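Long-range contacts in homoserine kinase (Listeria monocytogenes, PDB 3HUL), which probably catalyses the ATP-dependent phosphorylation of L-homoserine to O-phospho-L-homoserine, a step of threonine biosynthesis, as a member of the GHMP kinase family: residues Ser90-Val94 against Asn126-Val131; Leu132-Val136 against Tyr147-Phe152; Ile161-Glu165 against Ser221-Pro225. One frame throughout, in Å; residues are numbered along the deposited sequence.

In the fold
The three contacts follow one another along the chain: 90-94 with 126-131, then 132-136 with 147-152, then 161-165 with 221-225. Contacts 1 and 2 are neighbours, their centres 13 Å apart. Contact 1 packs two helices. Helix 127-132 is followed, after G133 and N134, by strand 135-141, and contact 2 closes the hairpin that this strand begins. A128 and P129 pack on V136 and link the two. Contact 3 stands apart, about 23 Å from contact 1 and 27 Å from contact 2, centre to centre. It follows strand 156-161 of the four-stranded antiparallel sheet. Contact 1 holds S90 and A91 of the predicted ATP site, and contact 3 meets that site through the P162-R84 bond.

Contact 1: residues Ser90-Val94 against Asn126-Val131; sequences SAAVV and NVAPAV
S90 meets N126 and V127 where helix 88-103 packs against the 126-131 segment. The hydroxyl OG of S90 lies 3.2 Å from CB of N126. This is a van der Waals contact, not a hydrogen bond. CB of S90 rests 3.7 Å from CG1 of V127. One turn further on, V94 takes over. Its two methyls divide the work. CG2 of V94 reaches CB of A130 at 3.9 Å and CG1 of V127 at 4.1 Å. CG1 of V94 meets CG2 of V131 at 4.0 Å. CG1 of V94 is anti to the backbone N (chi1 171°), which turns it to V131 and puts CG2 by A130. V94 and V127 cross obliquely. No hydrogen bond joins the two segments, so apolar packing carries the contact.

The short axes are 9.5 Å apart at their closest and cross at -57°. S90, V94, V127 and A130 meet across this distance. N126 turns its amide away from S90. Its ND2 is bonded to OG1 of T10 on strand 3-12. Its side chain is about 5 Å from a bound sulfate, which probably comes from the crystallisation liquor. S90 and A91 belong to the predicted ATP-binding segment, the glycine- and serine-rich motif of GHMP kinases that leads into helix 88-103. Around the contact, V93 packs on helices 57-65 and 110-121, V127 packs on A117 of helix 110-121, and A91 and V94 lie against V7 of strand 3-12.

Contact 2: residues Leu132-Val136 against Tyr147-Phe152; sequences LGNWV and YVRHLF
A beta hairpin of strands 135-141 and 144-150 makes this contact at its open end, within the mixed sheet of the GHMP kinase fold. W135 and H150 form an antiparallel hydrogen-bonded pair. H150 N gives a straight bond of 2.9 Å to W135 O, and the return bond from W135 N to H150 O is weak. V136 and R149 are the next, non-hydrogen-bonded pair. W135 and H150 point to one face of the sheet, V136 and R149 to the other.

W135, H150 and F152 form an aromatic cluster. F152 turns its edge to the face of the W135 five-membered ring in a T-shaped pair, planes 79° apart. CB of H150 lies 3.5 Å from CE3 of W135, the two side chains side by side. L199, I195 and I198 also pack on W135. NE2 of H150 bonds A196 O of a second subunit, which ties the cluster to the assembly.

The R149 chain runs out extended to its NE, at the C-terminal end of helix 127-132. NE bonds L132 O at 2.9 Å with a bent N-H, from above the carbonyl plane, and has only a weak bond to G133 O. NH2 of R149 bonds G283 O, and CB of N134 lies over a face of the guanidinium.

CG of Y147 stands between its backbone N and carbonyl carbon (chi1 62°), which turns the ring to L132. CD1 of L132 sits over that ring in a CH-pi contact, 3.7 Å from its centroid, while CG1 of V136 packs on CB of Y147. Beyond the strand pairs, F152 N donates to OD1 of N134 at 2.9 Å, with an N-H...O angle of 172°.

Contact 3: residues Ile161-Glu165 against Ser221-Pro225; sequences IPKAE and SQLVP
NE2 of Q222 reaches two acceptors on segment 161-165. It bonds OE2 of E165 at 2.9 Å, with an N-H...O angle of 150°. It also lies 2.7 Å from O of K163, but the bond there is bent and weak. The amide meets OE2 from above the carboxylate plane, and the two flat groups stand 79° apart. The bond to OE2 is the main one between E165 and Q222. The other carboxylate oxygen, OE1 of E165, takes only a weak bond from the backbone N of Q222. The E165 chain bends at chi2 (66°), which brings the carboxylate back to Q222. CB of S221 lies 3.5 Å from OE2 of E165, without a bond.

The amide oxygen of Q222 faces P162: OE1 of Q222 is 3.3 Å from CB of P162. The CG of Q222 sits between its backbone N and carbonyl carbon, and the extended chain carries the amide to K163 and E165. Beside these polar contacts, CD1 of L223 touches CG of P162 at 3.5 Å, the side chains crossing at a slant. A type I turn from S221 to V224 presents Q222 and L223 side by side, closed by V224 N on S221 O at 3.0 Å. Residues 216-220 are not modelled, and E165, S221 and Q222 touch a crystal neighbour, which may influence this loop.

The contact joins two loops. One follows strand 156-161, and O of P162 there bonds R84 of the predicted ATP-binding segment. The other precedes helix 227-235. P249 packs on E165 and Q222, I272 packs on L223, and I161 keeps its backbone bond to D275 of strand 275-280.

Contact 1: residues Ser90-Val94 against Asn126-Val131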
# COMPACT_ATOMS: atom_id res chain seq x y z
N SER A 90 28.15 8.17 -4.98
CA SER A 90 26.92 8.35 -5.75
C SER A 90 26.29 9.71 -5.46
O SER A 90 25.67 10.30 -6.33
CB SER A 90 25.93 7.20 -5.50
OG SER A 90 24.79 7.64 -4.74
N ALA A 91 26.46 10.21 -4.24
CA ALA A 91 25.97 11.55 -3.90
C ALA A 91 26.70 12.65 -4.72
O ALA A 91 26.05 13.64 -5.14
CB ALA A 91 26.08 11.83 -2.41
N ALA A 92 28.00 12.44 -4.96
CA ALA A 92 28.80 13.39 -5.73
C ALA A 92 28.36 13.42 -7.19
O ALA A 92 28.20 14.50 -7.77
CB ALA A 92 30.35 13.11 -5.57
N VAL A 93 28.10 12.25 -7.77
CA VAL A 93 27.60 12.15 -9.13
C VAL A 93 26.23 12.86 -9.27
O VAL A 93 26.04 13.71 -10.14
CB VAL A 93 27.47 10.68 -9.59
CG1 VAL A 93 26.66 10.60 -10.89
CG2 VAL A 93 28.87 10.00 -9.75
N VAL A 94 25.31 12.54 -8.38
CA VAL A 94 24.01 13.23 -8.34
C VAL A 94 24.17 14.75 -8.16
O VAL A 94 23.49 15.52 -8.81
CB VAL A 94 23.09 12.62 -7.25
CG1 VAL A 94 21.81 13.47 -7.03
CG2 VAL A 94 22.79 11.17 -7.60
N ASN A 126 22.17 3.10 -5.41
CA ASN A 126 22.49 4.31 -4.65
C ASN A 126 21.80 5.52 -5.24
O ASN A 126 21.13 6.25 -4.51
CB ASN A 126 23.99 4.57 -4.53
CG ASN A 126 24.70 3.50 -3.72
OD1 ASN A 126 25.30 2.60 -4.30
ND2 ASN A 126 24.63 3.59 -2.37
N VAL A 127 21.96 5.72 -6.56
CA VAL A 127 21.54 6.96 -7.22
C VAL A 127 20.03 7.23 -7.29
O VAL A 127 19.60 8.38 -7.19
CB VAL A 127 22.20 7.16 -8.65
CG1 VAL A 127 23.73 7.30 -8.53
CG2 VAL A 127 21.81 6.06 -9.64
N ALA A 128 19.22 6.19 -7.45
CA ALA A 128 17.78 6.42 -7.51
C ALA A 128 17.27 6.96 -6.14
O ALA A 128 16.63 8.01 -6.11
CB ALA A 128 17.03 5.14 -7.95
N PRO A 129 17.59 6.29 -5.02
CA PRO A 129 17.18 6.90 -3.74
C PRO A 129 17.87 8.26 -3.45
O PRO A 129 17.28 9.10 -2.77
CB PRO A 129 17.53 5.83 -2.68
CG PRO A 129 18.36 4.83 -3.35
CD PRO A 129 18.20 4.95 -4.84
N ALA A 130 19.08 8.49 -3.96
CA ALA A 130 19.71 9.81 -3.80
C ALA A 130 18.89 10.89 -4.49
O ALA A 130 18.74 11.99 -3.97
CB ALA A 130 21.18 9.81 -4.31
N VAL A 131 18.33 10.57 -5.65
CA VAL A 131 17.44 11.51 -6.34
C VAL A 131 16.02 11.52 -5.77
O VAL A 131 15.43 12.56 -5.63
CB VAL A 131 17.38 11.20 -7.84
CG1 VAL A 131 16.38 12.16 -8.56
CG2 VAL A 131 18.75 11.30 -8.45

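Contact 2: residues Leu132-Val136 against Tyr147-Phe152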
# COMPACT_ATOMS: atom_id res chain seq x y z
N LEU A 132 15.46 10.35 -5.45
CA LEU A 132 14.01 10.24 -5.23
C LEU A 132 13.64 10.27 -3.77
O LEU A 132 12.52 10.62 -3.40
CB LEU A 132 13.51 8.96 -5.86
CG LEU A 132 13.84 8.92 -7.35
CD1 LEU A 132 13.41 7.59 -7.88
CD2 LEU A 132 13.17 10.10 -8.11
N GLY A 133 14.62 9.93 -2.93
CA GLY A 133 14.41 9.91 -1.50
C GLY A 133 13.81 8.57 -1.10
O GLY A 133 13.30 7.82 -1.93
N ASN A 134 13.89 8.30 0.19
CA ASN A 134 13.29 7.13 0.78
C ASN A 134 13.84 5.81 0.24
O ASN A 134 15.04 5.67 0.02
CB ASN A 134 11.76 7.23 0.67
CG ASN A 134 11.08 6.86 1.95
OD1 ASN A 134 11.37 5.81 2.53
ND2 ASN A 134 10.20 7.73 2.42
N TRP A 135 12.95 4.85 -0.01
CA TRP A 135 13.34 3.48 -0.38
C TRP A 135 12.95 3.28 -1.84
O TRP A 135 11.79 3.53 -2.23
CB TRP A 135 12.69 2.46 0.57
CG TRP A 135 12.77 1.03 0.13
CD1 TRP A 135 13.84 0.38 -0.43
CD2 TRP A 135 11.72 0.06 0.21
NE1 TRP A 135 13.51 -0.92 -0.71
CE2 TRP A 135 12.22 -1.15 -0.33
CE3 TRP A 135 10.41 0.08 0.71
CZ2 TRP A 135 11.46 -2.33 -0.39
CZ3 TRP A 135 9.64 -1.08 0.64
CH2 TRP A 135 10.17 -2.28 0.08
N VAL A 136 13.93 2.90 -2.66
CA VAL A 136 13.69 2.64 -4.09
C VAL A 136 14.02 1.20 -4.44
O VAL A 136 15.09 0.71 -4.08
CB VAL A 136 14.48 3.58 -5.02
CG1 VAL A 136 14.03 3.39 -6.55
CG2 VAL A 136 14.25 5.00 -4.59
N TYR A 147 11.90 1.70 -11.75
CA TYR A 147 12.03 1.88 -10.32
C TYR A 147 10.67 2.17 -9.70
O TYR A 147 9.77 2.69 -10.37
CB TYR A 147 13.09 2.96 -9.98
CG TYR A 147 12.79 4.34 -10.48
CD1 TYR A 147 11.80 5.12 -9.87
CD2 TYR A 147 13.49 4.90 -11.57
CE1 TYR A 147 11.49 6.41 -10.32
CE2 TYR A 147 13.19 6.20 -12.04
CZ TYR A 147 12.19 6.95 -11.40
OH TYR A 147 11.85 8.23 -11.79
N VAL A 148 10.51 1.77 -8.45
CA VAL A 148 9.34 2.12 -7.67
C VAL A 148 9.86 2.68 -6.36
O VAL A 148 10.72 2.06 -5.72
CB VAL A 148 8.41 0.90 -7.38
CG1 VAL A 148 7.16 1.35 -6.64
CG2 VAL A 148 8.00 0.19 -8.67
N ARG A 149 9.34 3.84 -5.97
CA ARG A 149 9.61 4.41 -4.65
C ARG A 149 8.51 4.04 -3.66
O ARG A 149 7.34 4.26 -3.91
CB ARG A 149 9.77 5.94 -4.73
CG ARG A 149 9.87 6.65 -3.35
CD ARG A 149 9.86 8.18 -3.61
NE ARG A 149 10.23 9.01 -2.47
CZ ARG A 149 9.39 9.47 -1.54
NH1 ARG A 149 8.10 9.15 -1.57
NH2 ARG A 149 9.84 10.24 -0.55
N HIS A 150 8.92 3.51 -2.52
CA HIS A 150 8.02 3.17 -1.44
C HIS A 150 8.50 3.89 -0.17
O HIS A 150 9.63 4.40 -0.12
CB HIS A 150 8.01 1.64 -1.23
CG HIS A 150 7.04 0.91 -2.11
ND1 HIS A 150 5.67 0.99 -1.94
CD2 HIS A 150 7.24 0.09 -3.17
CE1 HIS A 150 5.08 0.24 -2.85
NE2 HIS A 150 6.00 -0.32 -3.61
N LEU A 151 7.62 3.96 0.83
CA LEU A 151 7.99 4.45 2.15
C LEU A 151 8.57 3.34 2.96
O LEU A 151 7.91 2.32 3.15
CB LEU A 151 6.76 4.82 2.93
CG LEU A 151 6.09 6.13 2.72
CD1 LEU A 151 5.25 6.08 1.42
CD2 LEU A 151 5.26 6.25 4.02
N PHE A 152 9.77 3.54 3.47
CA PHE A 152 10.35 2.59 4.39
C PHE A 152 9.69 2.89 5.74
O PHE A 152 9.47 4.06 6.05
CB PHE A 152 11.86 2.77 4.46
CG PHE A 152 12.61 1.52 4.76
CD1 PHE A 152 12.68 0.49 3.83
CD2 PHE A 152 13.24 1.36 6.00
CE1 PHE A 152 13.39 -0.68 4.10
CE2 PHE A 152 13.94 0.19 6.29
CZ PHE A 152 14.01 -0.85 5.33

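Contact 3: residues Ile161-Glu165 against Ser221-Pro225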
# COMPACT_ATOMS: atom_id res chain seq x y z
N ILE A 161 30.52 3.18 11.52
CA ILE A 161 31.34 3.73 10.47
C ILE A 161 32.84 3.63 10.83
O ILE A 161 33.33 4.41 11.66
CB ILE A 161 30.93 5.18 10.21
CG1 ILE A 161 29.46 5.21 9.75
CG2 ILE A 161 31.88 5.85 9.19
CD1 ILE A 161 28.87 6.56 9.79
N PRO A 162 33.56 2.64 10.23
CA PRO A 162 35.01 2.55 10.48
C PRO A 162 35.77 3.43 9.49
O PRO A 162 35.16 4.15 8.69
CB PRO A 162 35.31 1.08 10.21
CG PRO A 162 34.33 0.71 9.09
CD PRO A 162 33.14 1.69 9.19
N LYS A 163 37.09 3.36 9.56
CA LYS A 163 37.99 4.03 8.63
C LYS A 163 37.83 3.41 7.26
O LYS A 163 37.38 2.26 7.15
CB LYS A 163 39.44 3.83 9.12
CG LYS A 163 39.70 4.40 10.54
CD LYS A 163 39.68 5.91 10.49
CE LYS A 163 40.17 6.54 11.78
NZ LYS A 163 40.06 8.02 11.65
N ALA A 164 38.22 4.15 6.22
CA ALA A 164 38.30 3.58 4.88
C ALA A 164 39.08 2.26 4.93
O ALA A 164 39.98 2.09 5.75
CB ALA A 164 38.95 4.56 3.90
N GLU A 165 38.69 1.31 4.08
CA GLU A 165 39.41 0.05 3.93
C GLU A 165 40.87 0.33 3.51
O GLU A 165 41.14 1.21 2.69
CB GLU A 165 38.71 -0.83 2.89
CG GLU A 165 38.88 -2.35 3.06
CD GLU A 165 38.23 -2.91 4.32
OE1 GLU A 165 38.69 -3.98 4.81
OE2 GLU A 165 37.27 -2.29 4.82
N SER A 221 35.26 -7.53 4.67
CA SER A 221 35.88 -6.27 5.06
C SER A 221 35.95 -6.11 6.61
O SER A 221 35.50 -6.99 7.33
CB SER A 221 35.22 -5.08 4.34
OG SER A 221 33.84 -4.99 4.65
N GLN A 222 36.52 -4.99 7.08
CA GLN A 222 37.04 -4.87 8.45
C GLN A 222 36.10 -5.21 9.61
O GLN A 222 36.54 -5.75 10.63
CB GLN A 222 37.69 -3.48 8.68
CG GLN A 222 36.82 -2.30 8.25
CD GLN A 222 37.58 -0.97 8.19
OE1 GLN A 222 38.07 -0.46 9.21
NE2 GLN A 222 37.66 -0.39 6.99
N LEU A 223 34.82 -4.92 9.45
CA LEU A 223 33.84 -5.10 10.53
C LEU A 223 33.16 -6.47 10.52
O LEU A 223 32.36 -6.78 11.41
CB LEU A 223 32.81 -3.97 10.51
CG LEU A 223 33.30 -2.58 10.90
CD1 LEU A 223 32.20 -1.55 10.77
CD2 LEU A 223 33.87 -2.58 12.32
N VAL A 224 33.47 -7.28 9.52
CA VAL A 224 32.80 -8.57 9.35
C VAL A 224 32.93 -9.50 10.58
O VAL A 224 31.92 -10.04 11.02
CB VAL A 224 33.21 -9.27 8.01
CG1 VAL A 224 32.82 -10.77 7.99
CG2 VAL A 224 32.61 -8.54 6.78
N PRO A 225 34.15 -9.69 11.14
CA PRO A 225 34.24 -10.64 12.27
C PRO A 225 33.43 -10.26 13.54
O PRO A 225 33.27 -11.09 14.44
CB PRO A 225 35.75 -10.69 12.59
CG PRO A 225 36.32 -9.48 12.00
CD PRO A 225 35.49 -9.16 10.78